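Local atomic coordinates of A-type flavoprotein (Giardia intestinalis, PDB entry 2Q9U), a protein that probably scavenges oxygen as a flavodiiron oxidoreductase, passing electrons from flavin mononucleotide to a mu-oxo-diiron centre. Residues V8-I22 with F61-C73. Sequence-based numbering, arbitrary orientation.
Sequences VQDQEMIPGVYWVGI and FAEEWLSRIAACC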
ATOM      1  N   VAL A   8     -12.295  17.837  26.602  1.00 16.23           N
ATOM      2  CA  VAL A   8     -10.884  18.061  26.275  1.00 15.40           C
ATOM      3  C   VAL A   8     -10.103  18.379  27.540  1.00 15.78           C
ATOM      4  O   VAL A   8     -10.661  18.932  28.501  1.00 15.17           O
ATOM      5  CB  VAL A   8     -10.649  19.194  25.229  1.00 15.07           C
ATOM      6  CG1 VAL A   8     -11.229  18.796  23.855  1.00 15.26           C
ATOM      7  CG2 VAL A   8     -11.157  20.578  25.733  1.00 15.03           C
ATOM      8  N   GLN A   9      -8.817  18.036  27.531  1.00 15.50           N
ATOM      9  CA  GLN A   9      -7.933  18.402  28.628  1.00 15.59           C
ATOM     10  C   GLN A   9      -7.258  19.727  28.276  1.00 15.68           C
ATOM     11  O   GLN A   9      -6.680  19.854  27.179  1.00 15.50           O
ATOM     12  CB  GLN A   9      -6.847  17.329  28.853  1.00 15.38           C
ATOM     13  CG  GLN A   9      -5.832  17.764  29.953  1.00 15.41           C
ATOM     14  CD  GLN A   9      -4.482  17.071  29.892  1.00 15.41           C
ATOM     15  OE1 GLN A   9      -4.227  16.243  29.031  1.00 13.24           O
ATOM     16  NE2 GLN A   9      -3.616  17.396  30.845  1.00 14.71           N
ATOM     17  N   ASP A  10      -7.321  20.710  29.182  1.00 16.16           N
ATOM     18  CA  ASP A  10      -6.563  21.960  28.977  1.00 16.21           C
ATOM     19  C   ASP A  10      -5.097  21.684  29.187  1.00 15.49           C
ATOM     20  O   ASP A  10      -4.718  20.950  30.100  1.00 15.25           O
ATOM     21  CB  ASP A  10      -7.014  23.054  29.945  1.00 16.82           C
ATOM     22  CG  ASP A  10      -8.483  23.365  29.799  1.00 20.46           C
ATOM     23  OD1 ASP A  10      -8.981  23.386  28.646  1.00 17.78           O
ATOM     24  OD2 ASP A  10      -9.146  23.558  30.840  1.00 24.75           O
ATOM     25  N   GLN A  11      -4.272  22.253  28.320  1.00 14.22           N
ATOM     26  CA  GLN A  11      -2.891  21.870  28.243  1.00 13.60           C
ATOM     27  C   GLN A  11      -2.026  23.124  28.284  1.00 14.11           C
ATOM     28  O   GLN A  11      -1.580  23.631  27.262  1.00 12.92           O
ATOM     29  CB  GLN A  11      -2.655  20.985  26.993  1.00 13.78           C
ATOM     30  CG  GLN A  11      -3.400  19.635  27.105  1.00 13.09           C
ATOM     31  CD  GLN A  11      -3.326  18.775  25.856  1.00 13.69           C
ATOM     32  OE1 GLN A  11      -2.267  18.606  25.275  1.00 13.58           O
ATOM     33  NE2 GLN A  11      -4.465  18.212  25.454  1.00 12.43           N
ATOM     34  N   GLU A  12      -1.802  23.616  29.506  1.00 15.01           N
ATOM     35  CA  GLU A  12      -0.972  24.802  29.732  1.00 16.17           C
ATOM     36  C   GLU A  12       0.505  24.420  29.584  1.00 16.94           C
ATOM     37  O   GLU A  12       1.051  23.685  30.403  1.00 18.28           O
ATOM     38  CB  GLU A  12      -1.276  25.429  31.109  1.00 16.00           C
ATOM     39  CG  GLU A  12      -0.877  26.916  31.222  1.00 16.94           C
ATOM     40  CD  GLU A  12      -1.195  27.519  32.592  1.00 18.37           C
ATOM     41  OE1 GLU A  12      -1.715  26.787  33.453  1.00 19.02           O
ATOM     42  OE2 GLU A  12      -0.931  28.732  32.795  1.00 19.90           O
ATOM     43  N   MET A  13       1.150  24.907  28.533  1.00 16.86           N
ATOM     44  CA  MET A  13       2.521  24.507  28.238  1.00 17.62           C
ATOM     45  C   MET A  13       3.537  25.307  29.028  1.00 17.49           C
ATOM     46  O   MET A  13       4.512  24.750  29.565  1.00 16.51           O
ATOM     47  CB  MET A  13       2.767  24.587  26.761  1.00 16.86           C
ATOM     48  CG  MET A  13       2.314  23.250  26.116  1.00 18.22           C
ATOM     49  SD  MET A  13       2.528  23.318  24.395  1.00 18.50           S
ATOM     50  CE  MET A  13       4.305  23.265  24.151  1.00 14.09           C
ATOM     51  N   ILE A  14       3.259  26.598  29.119  1.00 16.48           N
ATOM     52  CA  ILE A  14       4.014  27.514  29.962  1.00 17.29           C
ATOM     53  C   ILE A  14       2.980  28.470  30.565  1.00 16.13           C
ATOM     54  O   ILE A  14       1.848  28.524  30.076  1.00 15.75           O
ATOM     55  CB  ILE A  14       5.119  28.263  29.160  1.00 16.67           C
ATOM     56  CG1 ILE A  14       4.557  28.910  27.904  1.00 20.35           C
ATOM     57  CG2 ILE A  14       6.265  27.303  28.777  1.00 19.64           C
ATOM     58  CD1 ILE A  14       5.582  29.472  26.963  1.00 18.91           C
ATOM     59  N   PRO A  15       3.346  29.207  31.639  1.00 15.64           N
ATOM     60  CA  PRO A  15       2.319  30.036  32.293  1.00 15.41           C
ATOM     61  C   PRO A  15       1.533  30.909  31.318  1.00 14.51           C
ATOM     62  O   PRO A  15       2.111  31.709  30.589  1.00 14.02           O
ATOM     63  CB  PRO A  15       3.120  30.879  33.290  1.00 15.64           C
ATOM     64  CG  PRO A  15       4.270  29.930  33.686  1.00 16.06           C
ATOM     65  CD  PRO A  15       4.652  29.308  32.332  1.00 16.18           C
ATOM     66  N   GLY A  16       0.232  30.649  31.281  1.00 14.05           N
ATOM     67  CA  GLY A  16      -0.733  31.415  30.500  1.00 13.24           C
ATOM     68  C   GLY A  16      -0.754  31.102  29.002  1.00 13.22           C
ATOM     69  O   GLY A  16      -1.416  31.812  28.260  1.00 13.16           O
ATOM     70  N   VAL A  17      -0.023  30.062  28.557  1.00 12.62           N
ATOM     71  CA  VAL A  17       0.019  29.686  27.115  1.00 12.38           C
ATOM     72  C   VAL A  17      -0.412  28.229  26.987  1.00 12.42           C
ATOM     73  O   VAL A  17       0.213  27.338  27.563  1.00 13.41           O
ATOM     74  CB  VAL A  17       1.398  29.961  26.425  1.00 12.42           C
ATOM     75  CG1 VAL A  17       1.360  29.644  24.910  1.00 12.83           C
ATOM     76  CG2 VAL A  17       1.885  31.437  26.645  1.00 11.50           C
ATOM     77  N   TYR A  18      -1.514  28.011  26.276  1.00 12.18           N
ATOM     78  CA  TYR A  18      -2.168  26.712  26.210  1.00 12.72           C
ATOM     79  C   TYR A  18      -2.113  26.152  24.804  1.00 12.82           C
ATOM     80  O   TYR A  18      -2.335  26.889  23.834  1.00 11.87           O
ATOM     81  CB  TYR A  18      -3.630  26.826  26.640  1.00 14.09           C
ATOM     82  CG  TYR A  18      -3.835  27.244  28.085  1.00 14.98           C
ATOM     83  CD1 TYR A  18      -3.625  28.559  28.489  1.00 15.85           C
ATOM     84  CD2 TYR A  18      -4.250  26.323  29.033  1.00 15.49           C
ATOM     85  CE1 TYR A  18      -3.817  28.947  29.840  1.00 19.05           C
ATOM     86  CE2 TYR A  18      -4.448  26.700  30.391  1.00 16.24           C
ATOM     87  CZ  TYR A  18      -4.238  28.015  30.767  1.00 17.61           C
ATOM     88  OH  TYR A  18      -4.423  28.418  32.077  1.00 18.95           O
ATOM     89  N   TRP A  19      -1.847  24.854  24.707  1.00 12.11           N
ATOM     90  CA  TRP A  19      -1.962  24.147  23.426  1.00 11.32           C
ATOM     91  C   TRP A  19      -3.416  23.888  23.134  1.00 10.30           C
ATOM     92  O   TRP A  19      -4.130  23.244  23.925  1.00  9.95           O
ATOM     93  CB  TRP A  19      -1.159  22.851  23.461  1.00 11.33           C
ATOM     94  CG  TRP A  19      -1.175  22.050  22.220  1.00 10.59           C
ATOM     95  CD1 TRP A  19      -0.324  22.171  21.151  1.00 11.84           C
ATOM     96  CD2 TRP A  19      -2.074  20.980  21.903  1.00 10.15           C
ATOM     97  NE1 TRP A  19      -0.636  21.237  20.196  1.00 11.87           N
ATOM     98  CE2 TRP A  19      -1.706  20.494  20.629  1.00 11.48           C
ATOM     99  CE3 TRP A  19      -3.143  20.376  22.587  1.00 12.51           C
ATOM    100  CZ2 TRP A  19      -2.363  19.418  20.016  1.00 10.75           C
ATOM    101  CZ3 TRP A  19      -3.819  19.308  21.974  1.00 10.33           C
ATOM    102  CH2 TRP A  19      -3.418  18.842  20.700  1.00 10.79           C
ATOM    103  N   VAL A  20      -3.876  24.403  21.994  1.00  9.86           N
ATOM    104  CA  VAL A  20      -5.259  24.187  21.569  1.00  9.73           C
ATOM    105  C   VAL A  20      -5.290  23.624  20.111  1.00 10.40           C
ATOM    106  O   VAL A  20      -6.237  23.842  19.374  1.00 10.22           O
ATOM    107  CB  VAL A  20      -6.104  25.470  21.700  1.00 10.25           C
ATOM    108  CG1 VAL A  20      -6.297  25.860  23.207  1.00  8.58           C
ATOM    109  CG2 VAL A  20      -5.526  26.623  20.847  1.00  8.72           C
ATOM    110  N   GLY A  21      -4.238  22.887  19.741  1.00  9.93           N
ATOM    111  CA  GLY A  21      -4.124  22.348  18.391  1.00 10.17           C
ATOM    112  C   GLY A  21      -4.821  21.009  18.286  1.00  8.79           C
ATOM    113  O   GLY A  21      -5.657  20.654  19.116  1.00 10.35           O
ATOM    114  N   ILE A  22      -4.448  20.241  17.278  1.00  9.75           N
ATOM    115  CA  ILE A  22      -4.979  18.882  17.155  1.00  9.72           C
ATOM    116  C   ILE A  22      -3.862  17.945  16.748  1.00  8.85           C
ATOM    117  O   ILE A  22      -2.912  18.351  16.074  1.00  9.02           O
ATOM    118  CB  ILE A  22      -6.190  18.765  16.180  1.00  9.88           C
ATOM    119  CG1 ILE A  22      -5.784  18.905  14.693  1.00 10.26           C
ATOM    120  CG2 ILE A  22      -7.334  19.776  16.536  1.00  9.03           C
ATOM    121  CD1 ILE A  22      -5.419  17.542  13.989  1.00 12.73           C
ATOM    122  N   PHE A  61     -10.674  19.382  11.218  1.00 13.31           N
ATOM    123  CA  PHE A  61     -10.471  19.399  12.677  1.00 12.55           C
ATOM    124  C   PHE A  61     -10.985  20.669  13.345  1.00 12.36           C
ATOM    125  O   PHE A  61     -10.690  20.919  14.525  1.00 11.99           O
ATOM    126  CB  PHE A  61      -8.962  19.219  12.954  1.00 11.46           C
ATOM    127  CG  PHE A  61      -8.398  17.991  12.312  1.00 11.26           C
ATOM    128  CD1 PHE A  61      -8.626  16.731  12.877  1.00 13.35           C
ATOM    129  CD2 PHE A  61      -7.684  18.072  11.120  1.00 13.75           C
ATOM    130  CE1 PHE A  61      -8.121  15.548  12.270  1.00 15.00           C
ATOM    131  CE2 PHE A  61      -7.173  16.904  10.498  1.00 12.59           C
ATOM    132  CZ  PHE A  61      -7.391  15.641  11.085  1.00 12.76           C
ATOM    133  N   ALA A  62     -11.768  21.455  12.594  1.00 12.25           N
ATOM    134  CA  ALA A  62     -12.237  22.754  13.059  1.00 12.47           C
ATOM    135  C   ALA A  62     -12.951  22.716  14.401  1.00 12.13           C
ATOM    136  O   ALA A  62     -12.655  23.540  15.259  1.00 11.01           O
ATOM    137  CB  ALA A  62     -13.139  23.429  12.005  1.00 11.54           C
ATOM    138  N   GLU A  63     -13.876  21.761  14.581  1.00 12.73           N
ATOM    139  CA  GLU A  63     -14.713  21.711  15.799  1.00 14.46           C
ATOM    140  C   GLU A  63     -13.909  21.295  17.008  1.00 13.52           C
ATOM    141  O   GLU A  63     -14.147  21.759  18.117  1.00 11.46           O
ATOM    142  CB  GLU A  63     -15.909  20.758  15.638  1.00 15.49           C
ATOM    143  CG  GLU A  63     -16.953  21.219  14.578  1.00 19.50           C
ATOM    144  CD  GLU A  63     -17.682  22.546  14.912  1.00 26.41           C
ATOM    145  OE1 GLU A  63     -17.721  22.986  16.095  1.00 28.17           O
ATOM    146  OE2 GLU A  63     -18.242  23.161  13.966  1.00 29.52           O
ATOM    147  N   GLU A  64     -12.943  20.414  16.785  1.00 13.05           N
ATOM    148  CA  GLU A  64     -12.006  20.070  17.866  1.00 12.46           C
ATOM    149  C   GLU A  64     -11.180  21.268  18.352  1.00 12.38           C
ATOM    150  O   GLU A  64     -11.062  21.516  19.570  1.00 11.64           O
ATOM    151  CB  GLU A  64     -11.108  18.914  17.425  1.00 12.96           C
ATOM    152  CG  GLU A  64     -10.188  18.402  18.555  1.00 13.56           C
ATOM    153  CD  GLU A  64      -9.255  17.253  18.138  1.00 13.36           C
ATOM    154  OE1 GLU A  64      -9.330  16.719  16.999  1.00 13.30           O
ATOM    155  OE2 GLU A  64      -8.408  16.902  18.979  1.00 15.65           O
ATOM    156  N   TRP A  65     -10.606  22.003  17.405  1.00 12.64           N
ATOM    157  CA  TRP A  65      -9.855  23.228  17.654  1.00 12.75           C
ATOM    158  C   TRP A  65     -10.726  24.263  18.389  1.00 13.23           C
ATOM    159  O   TRP A  65     -10.309  24.871  19.397  1.00 12.59           O
ATOM    160  CB  TRP A  65      -9.399  23.769  16.299  1.00 12.35           C
ATOM    161  CG  TRP A  65      -8.715  25.126  16.291  1.00 12.88           C
ATOM    162  CD1 TRP A  65      -7.548  25.476  16.930  1.00 10.79           C
ATOM    163  CD2 TRP A  65      -9.133  26.297  15.556  1.00 11.57           C
ATOM    164  NE1 TRP A  65      -7.239  26.787  16.647  1.00 11.91           N
ATOM    165  CE2 TRP A  65      -8.188  27.311  15.814  1.00 11.03           C
ATOM    166  CE3 TRP A  65     -10.240  26.589  14.738  1.00 11.51           C
ATOM    167  CZ2 TRP A  65      -8.302  28.620  15.275  1.00 12.87           C
ATOM    168  CZ3 TRP A  65     -10.350  27.884  14.196  1.00 12.16           C
ATOM    169  CH2 TRP A  65      -9.385  28.874  14.466  1.00 11.91           C
ATOM    170  N   LEU A  66     -11.947  24.457  17.905  1.00 13.05           N
ATOM    171  CA  LEU A  66     -12.838  25.441  18.545  1.00 12.65           C
ATOM    172  C   LEU A  66     -13.177  24.987  19.974  1.00 12.82           C
ATOM    173  O   LEU A  66     -13.264  25.831  20.883  1.00 12.39           O
ATOM    174  CB  LEU A  66     -14.107  25.620  17.701  1.00 12.88           C
ATOM    175  CG  LEU A  66     -13.859  26.329  16.355  1.00 12.95           C
ATOM    176  CD1 LEU A  66     -15.098  26.265  15.434  1.00 15.86           C
ATOM    177  CD2 LEU A  66     -13.396  27.789  16.564  1.00 13.50           C
ATOM    178  N   SER A  67     -13.344  23.671  20.155  1.00 12.31           N
ATOM    179  CA  SER A  67     -13.653  23.095  21.473  1.00 12.73           C
ATOM    180  C   SER A  67     -12.527  23.342  22.472  1.00 11.40           C
ATOM    181  O   SER A  67     -12.780  23.719  23.622  1.00 10.22           O
ATOM    182  CB  SER A  67     -13.979  21.599  21.383  1.00 12.26           C
ATOM    183  OG  SER A  67     -15.224  21.427  20.725  1.00 15.22           O
ATOM    184  N   ARG A  68     -11.285  23.124  22.030  1.00 10.31           N
ATOM    185  CA  ARG A  68     -10.125  23.436  22.860  1.00 10.64           C
ATOM    186  C   ARG A  68     -10.016  24.917  23.215  1.00 10.99           C
ATOM    187  O   ARG A  68      -9.758  25.263  24.369  1.00 10.38           O
ATOM    188  CB  ARG A  68      -8.832  22.942  22.207  1.00 10.21           C
ATOM    189  CG  ARG A  68      -8.794  21.425  22.034  1.00  8.93           C
ATOM    190  CD  ARG A  68      -7.376  21.032  21.624  1.00  9.29           C
ATOM    191  NE  ARG A  68      -7.296  19.639  21.202  1.00 12.37           N
ATOM    192  CZ  ARG A  68      -7.255  18.610  22.039  1.00 13.81           C
ATOM    193  NH1 ARG A  68      -7.306  18.826  23.355  1.00 11.64           N
ATOM    194  NH2 ARG A  68      -7.169  17.367  21.554  1.00 15.77           N
ATOM    195  N   ILE A  69     -10.238  25.790  22.238  1.00 11.77           N
ATOM    196  CA  ILE A  69     -10.240  27.231  22.518  1.00 12.44           C
ATOM    197  C   ILE A  69     -11.340  27.611  23.523  1.00 12.89           C
ATOM    198  O   ILE A  69     -11.079  28.305  24.499  1.00 13.17           O
ATOM    199  CB  ILE A  69     -10.400  28.090  21.227  1.00 12.34           C
ATOM    200  CG1 ILE A  69      -9.168  27.904  20.333  1.00 12.70           C
ATOM    201  CG2 ILE A  69     -10.466  29.593  21.584  1.00 12.70           C
ATOM    202  CD1 ILE A  69      -9.354  28.454  18.894  1.00 12.21           C
ATOM    203  N   ALA A  70     -12.555  27.162  23.270  1.00 13.35           N
ATOM    204  CA  ALA A  70     -13.713  27.491  24.126  1.00 14.30           C
ATOM    205  C   ALA A  70     -13.523  27.007  25.558  1.00 14.87           C
ATOM    206  O   ALA A  70     -14.077  27.588  26.499  1.00 14.58           O
ATOM    207  CB  ALA A  70     -15.012  26.897  23.529  1.00 14.77           C
ATOM    208  N   ALA A  71     -12.738  25.945  25.742  1.00 14.36           N
ATOM    209  CA  ALA A  71     -12.492  25.443  27.086  1.00 14.89           C
ATOM    210  C   ALA A  71     -11.638  26.436  27.864  1.00 15.78           C
ATOM    211  O   ALA A  71     -11.753  26.523  29.085  1.00 15.44           O
ATOM    212  CB  ALA A  71     -11.835  24.079  27.054  1.00 14.79           C
ATOM    213  N   CYS A  72     -10.805  27.188  27.143  1.00 15.09           N
ATOM    214  CA  CYS A  72      -9.976  28.249  27.717  1.00 16.46           C
ATOM    215  C   CYS A  72     -10.673  29.604  27.826  1.00 17.03           C
ATOM    216  O   CYS A  72     -10.442  30.340  28.787  1.00 17.16           O
ATOM    217  CB  CYS A  72      -8.726  28.455  26.874  1.00 15.34           C
ATOM    218  SG  CYS A  72      -7.565  27.058  26.901  1.00 19.32           S
ATOM    219  N   CYS A  73     -11.460  29.950  26.810  1.00 16.83           N
ATOM    220  CA  CYS A  73     -12.060  31.276  26.727  1.00 17.13           C
ATOM    221  C   CYS A  73     -13.256  31.217  25.776  1.00 17.22           C
ATOM    222  O   CYS A  73     -13.128  30.647  24.700  1.00 16.87           O
ATOM    223  CB  CYS A  73     -11.023  32.241  26.163  1.00 16.67           C
ATOM    224  SG  CYS A  73     -11.518  33.954  26.085  1.00 18.63           S
TER
HETATM  225  O   HOH W   1      -7.204  21.216  24.967  1.00 17.50           O
HETATM  226  O   HOH W   2      -8.301  23.571  26.044  1.00 13.25           O
HETATM  227  O   HOH W   3     -11.576  24.562  30.810  1.00 26.55           O
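Val20 and Arg68 bring the two backbones together, their CA atoms 5.1 Å apart, where strand 17-24 and the stretch from Val8 to Gln11 meet helix 62-72. In this metallo-beta-lactamase-like fold the helix packs on a mixed sheet, against strand 17-24 and, through Cys72, Phe45 of strand 39-46. Arg68 carries the contact. Its chain runs extended from CG to NE, passes Val20 at CB, and slides its guanidinium between Val8 and Trp19. Trp19 CZ3 sits over the centre of one guanidinium face, 3.5 Å from Arg68 CZ, with the two planes tilted 53° apart; Val8 CG1 lies over the opposite face. Arg68 NH2 forms a salt bridge to Glu64 OE2, one turn back, and Arg68 NH1 forms another to Asp279 of the second subunit, tying this corner to the subunit interface. In the guanidinium plane, a water accepts from NH1 and donates to Gln9 O. Two further waters join Asp10 to the helix, one donating to OD1 and Arg68 O, the other to OD2 and Ala71 O. Near the helix end, Cys72 SG approaches the Tyr18 ring obliquely, 3.9 Å from Tyr18 CG. At the other end Ile22, with CG1 between its backbone N and carbonyl carbon (chi1 72°), lays CG2 against the Glu64 carboxylate and sets CD1 squarely over the Phe61 face, 3.5 Å from the ring centroid, in a CH-pi contact.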